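PDB 3FZ0: nucleoside hydrolase, putative from Trypanosoma brucei, which is an alpha/beta protein of the nucleoside hydrolase family, built round a mixed central sheet, and holds a calcium ion close to the ends of its strands. Local coordinates for residues D19-M24 with R353-Y358; I23-T28 with P282-V287; G54-L59 with Q243-K248; Q130-G135 with L288-P293; F220-V225 with R252-T257. The protein carries 2 engineered substitutions. All blocks are in the same frame, centred on the assembly; numbering follows the deposited sequence.

Contact 1. Residues D19-M24 with R353-Y358; sequences DAIAIM and RDIVEY. With CA (calcium ion), chain G.
On the helix that grows out of the N-terminal DTDxGxDD motif of nucleoside hydrolases, Ile21 and Met24 receive the side chain of Ile355 from the last turn of helix 345-356. The contact is buried, and the side chains that meet are all apolar. Ile355 turns CD1 mainly to Ile21 and CG2 to Met24. Its CD1 lies 3.7 Å from Ile21 O and also meets the branch methyl Ile21 CG2, the two side chains crossing at about a right angle. Its other branch, Ile355 CG2, sits against Met24, 3.9 Å from Met24 CE. Met24 CB lies equally near that methyl; the bend at chi3 (94°) brings CE back to it as well, and the chain curves about CG2. Two residues before Ile21 the same helix carries Asp19, whose carboxylate grips the calcium ion with both oxygens, Asp19 OD1 at 2.6 Å and Asp19 OD2 at 2.5 Å. Asp14, Asp283, the carbonyl of Leu134 and three waters complete a shell of eight oxygens, while Thr13 and Gly16 hydrogen-bond to the Asp19 carboxylate and steady it. Helix 46-60 touches Ile23 and Met24, helix 241-249 lies against Ile21 and Met24, and Ala22 packs on helix 282-291, which leaves helix 17-27 with other helices packed round it.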
# COMPACT_ATOMS: atom_id res chain seq x y z
N ASP B 19 15.84 6.14 27.45
CA ASP B 19 16.57 4.87 27.52
C ASP B 19 17.54 4.81 28.73
O ASP B 19 17.67 3.77 29.39
CB ASP B 19 17.36 4.64 26.24
CG ASP B 19 16.49 4.63 25.01
OD1 ASP B 19 16.12 5.71 24.51
OD2 ASP B 19 16.16 3.53 24.50
N ALA B 20 18.24 5.91 28.99
CA ALA B 20 19.17 5.95 30.12
C ALA B 20 18.43 5.79 31.44
O ALA B 20 18.86 4.99 32.26
CB ALA B 20 20.01 7.22 30.11
N ILE B 21 17.34 6.54 31.66
CA ILE B 21 16.51 6.40 32.87
C ILE B 21 16.00 4.95 33.00
O ILE B 21 16.00 4.37 34.09
CB ILE B 21 15.27 7.38 32.88
CG1 ILE B 21 15.73 8.84 32.82
CG2 ILE B 21 14.34 7.10 34.12
CD1 ILE B 21 16.61 9.29 33.99
N ALA B 22 15.56 4.36 31.88
CA ALA B 22 15.09 2.96 31.90
C ALA B 22 16.18 1.96 32.34
O ALA B 22 15.92 1.04 33.15
CB ALA B 22 14.52 2.56 30.54
N ILE B 23 17.39 2.13 31.81
CA ILE B 23 18.50 1.24 32.16
C ILE B 23 18.89 1.46 33.62
O ILE B 23 19.18 0.51 34.34
CB ILE B 23 19.71 1.39 31.17
CG1 ILE B 23 19.28 0.97 29.75
CG2 ILE B 23 20.89 0.56 31.63
CD1 ILE B 23 20.12 1.53 28.61
N MET B 24 18.85 2.71 34.06
CA MET B 24 19.07 3.06 35.45
C MET B 24 18.06 2.37 36.35
O MET B 24 18.41 1.87 37.43
CB MET B 24 19.04 4.59 35.66
CG MET B 24 20.23 5.35 35.01
SD MET B 24 20.14 7.16 35.25
CE MET B 24 21.12 7.38 36.71
N ARG B 353 12.29 7.23 42.12
CA ARG B 353 12.82 7.63 43.41
C ARG B 353 13.97 6.67 43.79
O ARG B 353 15.01 7.10 44.26
CB ARG B 353 11.72 7.64 44.48
CG ARG B 353 11.51 8.99 45.22
CD ARG B 353 10.45 8.95 46.39
NE ARG B 353 9.19 8.30 46.00
CZ ARG B 353 8.08 8.94 45.59
NH1 ARG B 353 8.02 10.27 45.54
NH2 ARG B 353 7.02 8.21 45.22
N ASP B 354 13.78 5.38 43.54
CA ASP B 354 14.77 4.38 43.90
C ASP B 354 16.07 4.50 43.12
O ASP B 354 17.15 4.16 43.65
CB ASP B 354 14.20 2.96 43.83
CG ASP B 354 13.26 2.66 44.99
OD1 ASP B 354 12.54 1.65 44.90
OD2 ASP B 354 13.21 3.43 45.99
N ILE B 355 16.01 5.03 41.90
CA ILE B 355 17.23 5.30 41.15
C ILE B 355 18.18 6.23 41.93
O ILE B 355 19.37 5.93 42.04
CB ILE B 355 16.95 5.90 39.76
CG1 ILE B 355 16.17 4.92 38.91
CG2 ILE B 355 18.26 6.32 39.07
CD1 ILE B 355 15.61 5.52 37.62
N VAL B 356 17.66 7.34 42.47
CA VAL B 356 18.55 8.35 43.07
C VAL B 356 19.01 7.98 44.48
O VAL B 356 19.89 8.65 45.06
CB VAL B 356 17.97 9.79 42.97
CG1 VAL B 356 17.73 10.18 41.52
CG2 VAL B 356 16.67 9.96 43.80
N GLU B 357 18.42 6.91 45.02
CA GLU B 357 18.71 6.47 46.40
C GLU B 357 19.58 5.19 46.40
O GLU B 357 19.82 4.56 47.43
CB GLU B 357 17.41 6.22 47.17
CG GLU B 357 16.56 7.44 47.49
CD GLU B 357 15.28 7.03 48.21
OE1 GLU B 357 14.99 5.82 48.17
OE2 GLU B 357 14.60 7.87 48.84
N TYR B 358 20.04 4.79 45.23
CA TYR B 358 20.73 3.52 45.09
C TYR B 358 22.15 3.56 45.70
O TYR B 358 22.94 4.47 45.43
CB TYR B 358 20.81 3.15 43.62
CG TYR B 358 21.59 1.89 43.29
CD1 TYR B 358 21.08 0.63 43.60
CD2 TYR B 358 22.82 1.95 42.64
CE1 TYR B 358 21.76 -0.53 43.31
CE2 TYR B 358 23.54 0.78 42.33
CZ TYR B 358 22.99 -0.46 42.66
OH TYR B 358 23.67 -1.63 42.34
CA CA G . 14.31 4.52 23.12
O HOH W 1 12.02 4.42 22.96
O HOH W 2 13.63 5.19 20.59
O HOH W 3 13.77 6.89 23.37

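Contact 2. Residues I23-T28 with P282-V287; sequences IMLAMT and PDAVAV. With CA (calcium ion), chain G.
Val287 pushes its CG1 methyl into the shallow notch beside Ala26, where the small side chain lets it come down to the backbone: Val287 CG1 is 3.8 Å from Ala26 N and the same distance from Ala26 CB. Leu25 is the bump in the other direction. Its CG stands trans to its own backbone N (chi1 -162°), which carries the forked end across to helix 282-291. There Leu25 CD1 settles over the backbone of Ala284, 3.6 Å from Ala284 O, and touches the CB of that alanine more loosely. The second prong, Leu25 CD2, flanks Val287 CG1 at 4.2 Å as the two side chains slide past each other in opposite senses. An alanine on each helix thus forms the hollow for a branched residue of the other, and the segment axes, which approach to 9.0 Å, run in the same direction and cross at -27°. Both helices belong to the calcium site of the nucleoside hydrolase fold: one turn ahead of Val287, Asp283 OD2 binds the calcium ion at 2.4 Å, while Asp283 OD1 accepts a hydrogen bond from a water that is itself a calcium ligand. Where helix 17-27 ends, Thr28 OG1 turns back to donate to Met24 O at 2.9 Å.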
# COMPACT_ATOMS: atom_id res chain seq x y z
N ILE B 23 17.39 2.13 31.81
CA ILE B 23 18.50 1.24 32.16
C ILE B 23 18.89 1.46 33.62
O ILE B 23 19.18 0.51 34.34
CB ILE B 23 19.71 1.39 31.17
CG1 ILE B 23 19.28 0.97 29.75
CG2 ILE B 23 20.89 0.56 31.63
CD1 ILE B 23 20.12 1.53 28.61
N MET B 24 18.85 2.71 34.06
CA MET B 24 19.07 3.06 35.45
C MET B 24 18.06 2.37 36.35
O MET B 24 18.41 1.87 37.43
CB MET B 24 19.04 4.59 35.66
CG MET B 24 20.23 5.35 35.01
SD MET B 24 20.14 7.16 35.25
CE MET B 24 21.12 7.38 36.71
N LEU B 25 16.83 2.28 35.88
CA LEU B 25 15.77 1.67 36.67
C LEU B 25 16.03 0.16 36.78
O LEU B 25 16.04 -0.40 37.91
CB LEU B 25 14.41 1.97 36.06
CG LEU B 25 13.11 1.82 36.85
CD1 LEU B 25 11.96 2.43 36.06
CD2 LEU B 25 12.79 0.41 37.15
N ALA B 26 16.27 -0.49 35.65
CA ALA B 26 16.69 -1.91 35.65
C ALA B 26 17.89 -2.20 36.57
O ALA B 26 17.89 -3.21 37.26
CB ALA B 26 17.01 -2.37 34.25
N MET B 27 18.87 -1.30 36.58
CA MET B 27 20.10 -1.54 37.32
C MET B 27 20.04 -1.26 38.80
O MET B 27 21.02 -1.52 39.48
CB MET B 27 21.25 -0.75 36.72
CG MET B 27 21.84 -1.41 35.50
SD MET B 27 23.15 -0.40 34.84
CE MET B 27 22.39 1.20 34.95
N THR B 28 18.93 -0.71 39.30
CA THR B 28 18.84 -0.27 40.70
C THR B 28 17.69 -0.98 41.40
O THR B 28 17.24 -0.59 42.44
CB THR B 28 18.64 1.25 40.84
OG1 THR B 28 17.46 1.67 40.12
CG2 THR B 28 19.88 1.99 40.35
N PRO B 282 8.85 7.30 28.31
CA PRO B 282 8.29 6.02 27.84
C PRO B 282 9.11 4.78 28.14
O PRO B 282 8.54 3.78 28.64
CB PRO B 282 8.11 6.23 26.34
CG PRO B 282 7.85 7.71 26.24
CD PRO B 282 8.87 8.30 27.23
N ASP B 283 10.41 4.78 27.81
CA ASP B 283 11.22 3.56 28.03
C ASP B 283 11.27 3.12 29.49
O ASP B 283 11.36 1.93 29.76
CB ASP B 283 12.62 3.74 27.49
CG ASP B 283 12.64 3.87 25.99
OD1 ASP B 283 11.72 3.37 25.33
OD2 ASP B 283 13.59 4.48 25.45
N ALA B 284 11.21 4.06 30.43
CA ALA B 284 11.25 3.71 31.85
C ALA B 284 9.99 2.96 32.23
O ALA B 284 10.03 2.04 33.06
CB ALA B 284 11.45 4.95 32.74
N VAL B 285 8.87 3.34 31.62
CA VAL B 285 7.60 2.68 31.89
C VAL B 285 7.66 1.21 31.41
O VAL B 285 7.18 0.28 32.08
CB VAL B 285 6.38 3.48 31.28
CG1 VAL B 285 5.04 2.79 31.53
CG2 VAL B 285 6.31 4.89 31.85
N ALA B 286 8.27 0.99 30.26
CA ALA B 286 8.39 -0.35 29.72
C ALA B 286 9.26 -1.23 30.63
O ALA B 286 8.88 -2.36 30.97
CB ALA B 286 8.97 -0.30 28.29
N VAL B 287 10.45 -0.73 31.03
CA VAL B 287 11.28 -1.46 32.00
C VAL B 287 10.50 -1.78 33.30
O VAL B 287 10.59 -2.90 33.80
CB VAL B 287 12.65 -0.74 32.32
CG1 VAL B 287 13.38 -1.43 33.45
CG2 VAL B 287 13.54 -0.73 31.06
CA CA G . 14.31 4.52 23.12
O HOH W 1 12.02 4.42 22.96
O HOH W 2 13.63 5.19 20.59
O HOH W 3 13.77 6.89 23.37

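Contact 3. Residues G54-L59 with Q243-K248; sequences GKLLDL and QEFIEK
Segments 54-59 and 243-248 are helical and run nearly antiparallel, at 160°, with axes no closer than 11.8 Å, and Leu59 faces Phe245 across the gap. Helix 46-60 is the crossover helix of a beta-alpha-beta unit, joining strands 32-39 and 66-68 at one side of the central mixed sheet, whereas helix 241-249 comes from the mainly helical region inserted between strands 203-206 and 296-306. At that spacing the backbones cannot touch, and the phenylalanine spans the distance. Its CG is anti to the backbone N (chi1 178°), which sends the ring straight out toward helix 46-60. Leu59 covers one face: its CD2 methyl stands over the ring, offset toward the rim near the root of the side chain, and makes a CH-pi contact 3.7 Å from the centroid of the Phe245 ring. The nearest ring atom to it is Phe245 CG, at 3.3 Å from Leu59 CD2, a close fit. The other prong, Leu59 CD1, rests beside Phe245 CB. One turn earlier, Leu56 crosses the aromatic side chain at about a right angle and brings its CD1 to 3.9 Å from Phe245 CE2, at the far end of the ring. Beyond the two helices, Phe96 stacks with Phe245, and Leu56 continues inward onto Ile23 and Met24 of helix 17-27. On helix 241-249 itself a salt bridge links positions one turn apart, Lys248 NZ meeting Glu244 OE1 at 3.1 Å on the anti lone pair of that oxygen, the one turned away from the other carboxylate oxygen.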
# COMPACT_ATOMS: atom_id res chain seq x y z
N GLY B 54 28.35 3.74 27.13
CA GLY B 54 29.64 3.78 27.79
C GLY B 54 29.69 4.81 28.88
O GLY B 54 30.23 4.52 29.96
N LYS B 55 29.15 6.00 28.62
CA LYS B 55 29.10 7.07 29.65
C LYS B 55 28.17 6.68 30.79
O LYS B 55 28.49 6.92 31.95
CB LYS B 55 28.69 8.43 29.06
CG LYS B 55 29.70 8.99 28.04
CD LYS B 55 29.12 10.10 27.21
CE LYS B 55 30.19 10.70 26.33
NZ LYS B 55 29.76 11.96 25.71
N LEU B 56 27.02 6.06 30.46
CA LEU B 56 26.11 5.58 31.51
C LEU B 56 26.74 4.47 32.39
O LEU B 56 26.60 4.50 33.60
CB LEU B 56 24.79 5.11 30.90
CG LEU B 56 23.76 4.46 31.83
CD1 LEU B 56 23.27 5.45 32.90
CD2 LEU B 56 22.57 3.97 30.97
N LEU B 57 27.45 3.51 31.79
CA LEU B 57 28.08 2.46 32.58
C LEU B 57 29.31 2.94 33.40
O LEU B 57 29.60 2.37 34.46
CB LEU B 57 28.43 1.24 31.73
CG LEU B 57 27.26 0.60 30.97
CD1 LEU B 57 27.73 -0.54 30.09
CD2 LEU B 57 26.10 0.17 31.89
N ASP B 58 30.04 3.95 32.90
CA ASP B 58 31.06 4.64 33.71
C ASP B 58 30.48 5.09 35.05
O ASP B 58 31.05 4.82 36.10
CB ASP B 58 31.62 5.87 32.98
CG ASP B 58 32.59 5.50 31.87
OD1 ASP B 58 33.13 4.35 31.88
OD2 ASP B 58 32.83 6.37 31.02
N LEU B 59 29.33 5.77 34.98
CA LEU B 59 28.64 6.26 36.16
C LEU B 59 28.51 5.16 37.23
O LEU B 59 28.78 5.38 38.39
CB LEU B 59 27.29 6.84 35.77
CG LEU B 59 26.54 7.66 36.81
CD1 LEU B 59 27.34 8.94 37.18
CD2 LEU B 59 25.14 8.01 36.34
N GLN B 243 21.82 12.02 40.70
CA GLN B 243 21.01 13.21 40.43
C GLN B 243 21.73 14.17 39.48
O GLN B 243 21.12 14.68 38.55
CB GLN B 243 20.63 13.90 41.72
CG GLN B 243 19.87 13.01 42.71
CD GLN B 243 19.84 13.64 44.09
OE1 GLN B 243 20.88 14.01 44.61
NE2 GLN B 243 18.65 13.80 44.67
N GLU B 244 23.02 14.38 39.71
CA GLU B 244 23.81 15.27 38.84
C GLU B 244 23.74 14.82 37.38
O GLU B 244 23.46 15.63 36.48
CB GLU B 244 25.26 15.34 39.31
CG GLU B 244 26.16 16.04 38.31
CD GLU B 244 27.57 16.17 38.80
OE1 GLU B 244 28.44 16.41 37.94
OE2 GLU B 244 27.83 16.05 40.03
N PHE B 245 23.95 13.53 37.17
CA PHE B 245 23.89 12.93 35.85
C PHE B 245 22.50 13.09 35.22
O PHE B 245 22.41 13.46 34.06
CB PHE B 245 24.33 11.45 35.92
CG PHE B 245 24.25 10.71 34.60
CD1 PHE B 245 25.35 10.63 33.77
CD2 PHE B 245 23.08 10.07 34.21
CE1 PHE B 245 25.28 9.92 32.56
CE2 PHE B 245 23.00 9.37 33.00
CZ PHE B 245 24.09 9.29 32.18
N ILE B 246 21.44 12.80 35.97
CA ILE B 246 20.08 12.97 35.47
C ILE B 246 19.82 14.43 35.12
O ILE B 246 19.31 14.71 34.05
CB ILE B 246 18.98 12.35 36.42
CG1 ILE B 246 19.19 10.82 36.53
CG2 ILE B 246 17.52 12.73 35.94
CD1 ILE B 246 18.29 10.14 37.54
N GLU B 247 20.23 15.36 35.97
CA GLU B 247 20.06 16.79 35.63
C GLU B 247 20.73 17.16 34.30
O GLU B 247 20.15 17.90 33.51
CB GLU B 247 20.49 17.75 36.75
CG GLU B 247 20.01 19.16 36.55
CD GLU B 247 20.53 20.17 37.58
OE1 GLU B 247 19.99 21.28 37.62
OE2 GLU B 247 21.47 19.87 38.36
N LYS B 248 21.93 16.64 34.07
CA LYS B 248 22.67 16.95 32.85
C LYS B 248 22.06 16.26 31.62
O LYS B 248 22.01 16.84 30.53
CB LYS B 248 24.14 16.56 33.00
CG LYS B 248 25.01 17.53 33.80
CD LYS B 248 26.38 16.91 33.95
CE LYS B 248 27.27 17.66 34.88
NZ LYS B 248 28.56 16.95 34.94

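Contact 4. Residues Q130-G135 with L288-P293; sequences QLVALG and LVAIRP. With CA (calcium ion), chain G.
Ala290 is the residue of helix 282-291 that meets both Gln130 and Val132 of strand 127-133. Ahead of it, Leu288 packs on Phe348 and Ala351 of helix 345-356, and Val289 on Val163 of strand 162-165. Ala290 then presents CB to the strand, where Val132 CG2 touches it at 3.7 Å. Its carbonyl takes a hydrogen bond from the glutamine: Gln130 NE2 to Ala290 O is 3.1 Å (146° at the hydrogen), and the donor is tilted 27° from the carbonyl plane. The amide oxygen, Gln130 OE1, is nearly as close to Ala290 O (3.3 Å) but, being an acceptor, makes no bond to it. NE2 also donates to Pro160 O, its stronger partner, while OE1 accepts from Arg7 NH1; these bonds fix which way round the amide lies. The contact seats the helix on the parallel part of the central sheet of the nucleoside hydrolase fold. Next on the helix, Ile291 brushes the glutamine, its CG2 4.4 Å from Gln130 OE1. Arg292 leaves helical geometry, though its N bonds to Leu288 O at 2.8 Å, and Pro293 leans on Arg7. Farther along segment 130-135, Leu134 O binds the calcium ion at 2.3 Å.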
# COMPACT_ATOMS: atom_id res chain seq x y z
N GLN B 130 14.56 -12.11 30.35
CA GLN B 130 13.60 -11.22 29.68
C GLN B 130 14.33 -10.29 28.71
O GLN B 130 15.48 -9.88 28.97
CB GLN B 130 12.83 -10.39 30.70
CG GLN B 130 11.95 -11.19 31.61
CD GLN B 130 11.18 -10.33 32.59
OE1 GLN B 130 11.73 -9.88 33.60
NE2 GLN B 130 9.90 -10.12 32.32
N LEU B 131 13.67 -9.99 27.60
CA LEU B 131 14.22 -9.06 26.64
C LEU B 131 13.30 -7.88 26.70
O LEU B 131 12.09 -8.04 26.57
CB LEU B 131 14.20 -9.66 25.23
CG LEU B 131 15.01 -9.04 24.07
CD1 LEU B 131 14.82 -9.88 22.85
CD2 LEU B 131 14.60 -7.64 23.75
N VAL B 132 13.86 -6.70 26.96
CA VAL B 132 13.09 -5.47 26.92
C VAL B 132 13.65 -4.62 25.79
O VAL B 132 14.83 -4.34 25.78
CB VAL B 132 13.23 -4.72 28.22
CG1 VAL B 132 12.30 -3.46 28.23
CG2 VAL B 132 12.94 -5.68 29.37
N ALA B 133 12.81 -4.22 24.85
CA ALA B 133 13.25 -3.52 23.65
C ALA B 133 12.80 -2.09 23.74
O ALA B 133 11.58 -1.82 23.82
CB ALA B 133 12.61 -4.16 22.38
N LEU B 134 13.75 -1.16 23.68
CA LEU B 134 13.44 0.25 23.87
C LEU B 134 13.69 1.09 22.63
O LEU B 134 13.78 2.33 22.71
CB LEU B 134 14.25 0.81 25.04
CG LEU B 134 14.19 0.02 26.35
CD1 LEU B 134 15.10 0.65 27.41
CD2 LEU B 134 12.74 -0.10 26.86
N GLY B 135 13.82 0.45 21.48
CA GLY B 135 14.02 1.19 20.25
C GLY B 135 13.36 0.49 19.08
O GLY B 135 12.46 -0.35 19.27
N LEU B 288 9.71 -0.83 33.80
CA LEU B 288 8.89 -1.10 34.97
C LEU B 288 7.90 -2.25 34.74
O LEU B 288 7.71 -3.13 35.62
CB LEU B 288 8.15 0.16 35.40
CG LEU B 288 7.29 -0.00 36.65
CD1 LEU B 288 8.17 0.01 37.85
CD2 LEU B 288 6.31 1.15 36.69
N VAL B 289 7.26 -2.27 33.57
CA VAL B 289 6.31 -3.32 33.26
C VAL B 289 7.00 -4.68 33.27
O VAL B 289 6.43 -5.64 33.77
CB VAL B 289 5.56 -3.04 31.94
CG1 VAL B 289 4.83 -4.28 31.42
CG2 VAL B 289 4.57 -1.91 32.14
N ALA B 290 8.21 -4.74 32.73
CA ALA B 290 8.96 -6.00 32.63
C ALA B 290 9.31 -6.56 33.98
O ALA B 290 9.24 -7.75 34.19
CB ALA B 290 10.24 -5.79 31.86
N ILE B 291 9.74 -5.71 34.89
CA ILE B 291 10.25 -6.23 36.15
C ILE B 291 9.26 -6.19 37.32
O ILE B 291 9.42 -6.96 38.26
CB ILE B 291 11.66 -5.68 36.48
CG1 ILE B 291 11.67 -4.19 36.69
CG2 ILE B 291 12.59 -5.97 35.33
CD1 ILE B 291 13.09 -3.58 36.48
N ARG B 292 8.25 -5.32 37.24
CA ARG B 292 7.20 -5.30 38.24
C ARG B 292 5.86 -5.46 37.58
O ARG B 292 5.16 -4.48 37.37
CB ARG B 292 7.23 -4.01 39.06
CG ARG B 292 8.57 -3.69 39.70
CD ARG B 292 8.40 -2.82 40.91
NE ARG B 292 8.22 -3.62 42.11
CZ ARG B 292 7.47 -3.27 43.16
NH1 ARG B 292 6.82 -2.12 43.17
NH2 ARG B 292 7.38 -4.08 44.21
N PRO B 293 5.48 -6.72 37.25
CA PRO B 293 4.26 -6.98 36.48
C PRO B 293 2.99 -6.49 37.19
O PRO B 293 1.98 -6.27 36.54
CB PRO B 293 4.23 -8.52 36.36
CG PRO B 293 5.06 -9.00 37.56
CD PRO B 293 6.17 -7.97 37.63
CA CA G . 14.31 4.52 23.12
O HOH W 1 12.02 4.42 22.96
O HOH W 2 13.63 5.19 20.59
O HOH W 3 13.77 6.89 23.37

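Contact 5. Residues F220-V225 with R252-T257; sequences FYDKLV and RLEAFT
Glu254 reaches from helix 251-257 to the ring of Tyr221, where its OE1 comes obliquely to 4.2 Å from Tyr221 CE2. Tyr221 CA and Glu254 CA are 10.1 Å apart. The glutamate chain is stretched out, with CG trans to its backbone N (chi1 -165°), and this extension closes most of the gap between the two backbones. Next to the tyrosine, the carboxylate of Asp222 bends round to the same place, leaving Asp222 OD1 only 4.4 Å from Glu254 OE1. Two like charges this close would be expected to repel, but two arginines bridge them: NH1 of Arg227 and NH1 of Arg258 each form salt bridges with both oxygens. The acids are therefore held together through shared cations, which would probably favour their ionised state. Helices 218-224 and 251-257 both belong to the mainly helical region that the fold inserts between two strands of its central sheet, and Arg258 is the last residue before an unmodelled run, 259-276. Just beyond helix 218-224, Val225 CG2 lies over one face of the Tyr221 ring, 4.1 Å above its plane and toward the rim. Trp218 meets that ring edge-to-face, and the phenol oxygen makes a weak hydrogen bond with Ile246 O. Near the end of the other helix, Leu253 O is gripped twice by Thr257, by its backbone N at 2.9 Å and by Thr257 OG1 at 3.0 Å, the hydroxyl standing above the carbonyl plane.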
# COMPACT_ATOMS: atom_id res chain seq x y z
N PHE B 220 7.93 16.94 40.49
CA PHE B 220 8.53 15.71 40.97
C PHE B 220 10.00 15.67 40.53
O PHE B 220 10.89 15.44 41.36
CB PHE B 220 7.76 14.49 40.46
CG PHE B 220 8.38 13.18 40.84
CD1 PHE B 220 8.04 12.56 42.05
CD2 PHE B 220 9.30 12.55 39.99
CE1 PHE B 220 8.62 11.34 42.41
CE2 PHE B 220 9.89 11.32 40.34
CZ PHE B 220 9.54 10.71 41.53
N TYR B 221 10.22 15.90 39.22
CA TYR B 221 11.57 15.96 38.66
C TYR B 221 12.49 16.86 39.49
O TYR B 221 13.62 16.48 39.80
CB TYR B 221 11.54 16.45 37.21
CG TYR B 221 12.92 16.56 36.61
CD1 TYR B 221 13.63 15.42 36.20
CD2 TYR B 221 13.53 17.81 36.45
CE1 TYR B 221 14.90 15.52 35.64
CE2 TYR B 221 14.79 17.93 35.89
CZ TYR B 221 15.47 16.78 35.48
OH TYR B 221 16.74 16.88 34.92
N ASP B 222 12.01 18.05 39.83
CA ASP B 222 12.82 19.00 40.58
C ASP B 222 13.31 18.36 41.88
O ASP B 222 14.46 18.57 42.27
CB ASP B 222 12.07 20.31 40.83
CG ASP B 222 12.03 21.21 39.60
OD1 ASP B 222 12.67 20.87 38.58
OD2 ASP B 222 11.37 22.28 39.64
N LYS B 223 12.45 17.58 42.54
CA LYS B 223 12.80 16.91 43.79
C LYS B 223 13.72 15.72 43.54
O LYS B 223 14.64 15.48 44.30
CB LYS B 223 11.55 16.45 44.53
CG LYS B 223 10.88 17.53 45.34
CD LYS B 223 9.43 17.16 45.64
CE LYS B 223 8.77 18.18 46.58
NZ LYS B 223 7.31 17.88 46.81
N LEU B 224 13.49 15.01 42.44
CA LEU B 224 14.34 13.91 42.02
C LEU B 224 15.82 14.33 41.99
O LEU B 224 16.68 13.62 42.52
CB LEU B 224 13.87 13.38 40.64
CG LEU B 224 14.36 12.01 40.15
CD1 LEU B 224 13.80 10.92 41.06
CD2 LEU B 224 14.09 11.74 38.67
N VAL B 225 16.11 15.51 41.43
CA VAL B 225 17.50 15.92 41.19
C VAL B 225 18.06 16.89 42.24
O VAL B 225 19.11 17.52 42.02
CB VAL B 225 17.71 16.51 39.75
CG1 VAL B 225 17.57 15.46 38.72
CG2 VAL B 225 16.78 17.67 39.46
N ARG B 252 18.51 19.54 28.00
CA ARG B 252 18.00 20.01 26.70
C ARG B 252 16.50 19.77 26.62
O ARG B 252 15.74 20.70 26.40
CB ARG B 252 18.74 19.35 25.53
CG ARG B 252 20.27 19.39 25.65
CD ARG B 252 20.80 20.83 25.76
NE ARG B 252 22.16 20.83 26.27
CZ ARG B 252 23.00 21.86 26.22
NH1 ARG B 252 22.63 23.00 25.66
NH2 ARG B 252 24.22 21.75 26.73
N LEU B 253 16.08 18.52 26.84
CA LEU B 253 14.67 18.17 26.92
C LEU B 253 13.93 19.18 27.79
O LEU B 253 12.90 19.72 27.38
CB LEU B 253 14.46 16.77 27.49
CG LEU B 253 12.98 16.34 27.45
CD1 LEU B 253 12.55 16.20 26.00
CD2 LEU B 253 12.70 15.03 28.18
N GLU B 254 14.47 19.44 28.99
CA GLU B 254 13.87 20.42 29.89
C GLU B 254 13.72 21.82 29.23
O GLU B 254 12.66 22.44 29.31
CB GLU B 254 14.64 20.50 31.22
CG GLU B 254 13.87 21.22 32.32
CD GLU B 254 14.72 21.53 33.56
OE1 GLU B 254 14.13 21.89 34.60
OE2 GLU B 254 15.96 21.44 33.49
N ALA B 255 14.76 22.30 28.55
CA ALA B 255 14.67 23.63 27.91
C ALA B 255 13.71 23.64 26.73
O ALA B 255 13.09 24.64 26.44
CB ALA B 255 16.05 24.14 27.49
N PHE B 256 13.57 22.51 26.07
CA PHE B 256 12.73 22.43 24.89
C PHE B 256 11.26 22.33 25.25
O PHE B 256 10.42 22.92 24.56
CB PHE B 256 13.12 21.23 24.00
CG PHE B 256 14.40 21.42 23.20
CD1 PHE B 256 15.33 20.37 23.07
CD2 PHE B 256 14.65 22.65 22.54
CE1 PHE B 256 16.51 20.53 22.32
CE2 PHE B 256 15.84 22.84 21.79
CZ PHE B 256 16.77 21.77 21.67
N THR B 257 10.93 21.59 26.31
CA THR B 257 9.53 21.25 26.56
C THR B 257 8.96 21.89 27.82
O THR B 257 7.77 22.18 27.90
CB THR B 257 9.28 19.73 26.57
OG1 THR B 257 9.96 19.14 27.68
CG2 THR B 257 9.78 19.10 25.27

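Overall arrangement
From the N terminus, helix 17-27 opens contacts 1 and 2, which share Ile23 and Met24. Contact 1 closes the longest loop, back from the C-terminal helix 345-356, and contacts 3, 4 and 5 fall within it. Contact 2 closes earlier, at helix 282-291, and encloses contacts 3 and 5 but crosses contact 4, which starts on strand 127-133 and ends farther along that same helix. Contact 3 crosses both contact 4 and contact 5, while contact 5 lies wholly within contact 4. Contacts 1, 2 and 4 converge on one calcium ion beside the central sheet; contacts 3 and 5 tie the inserted helices to each other and to helix 46-60.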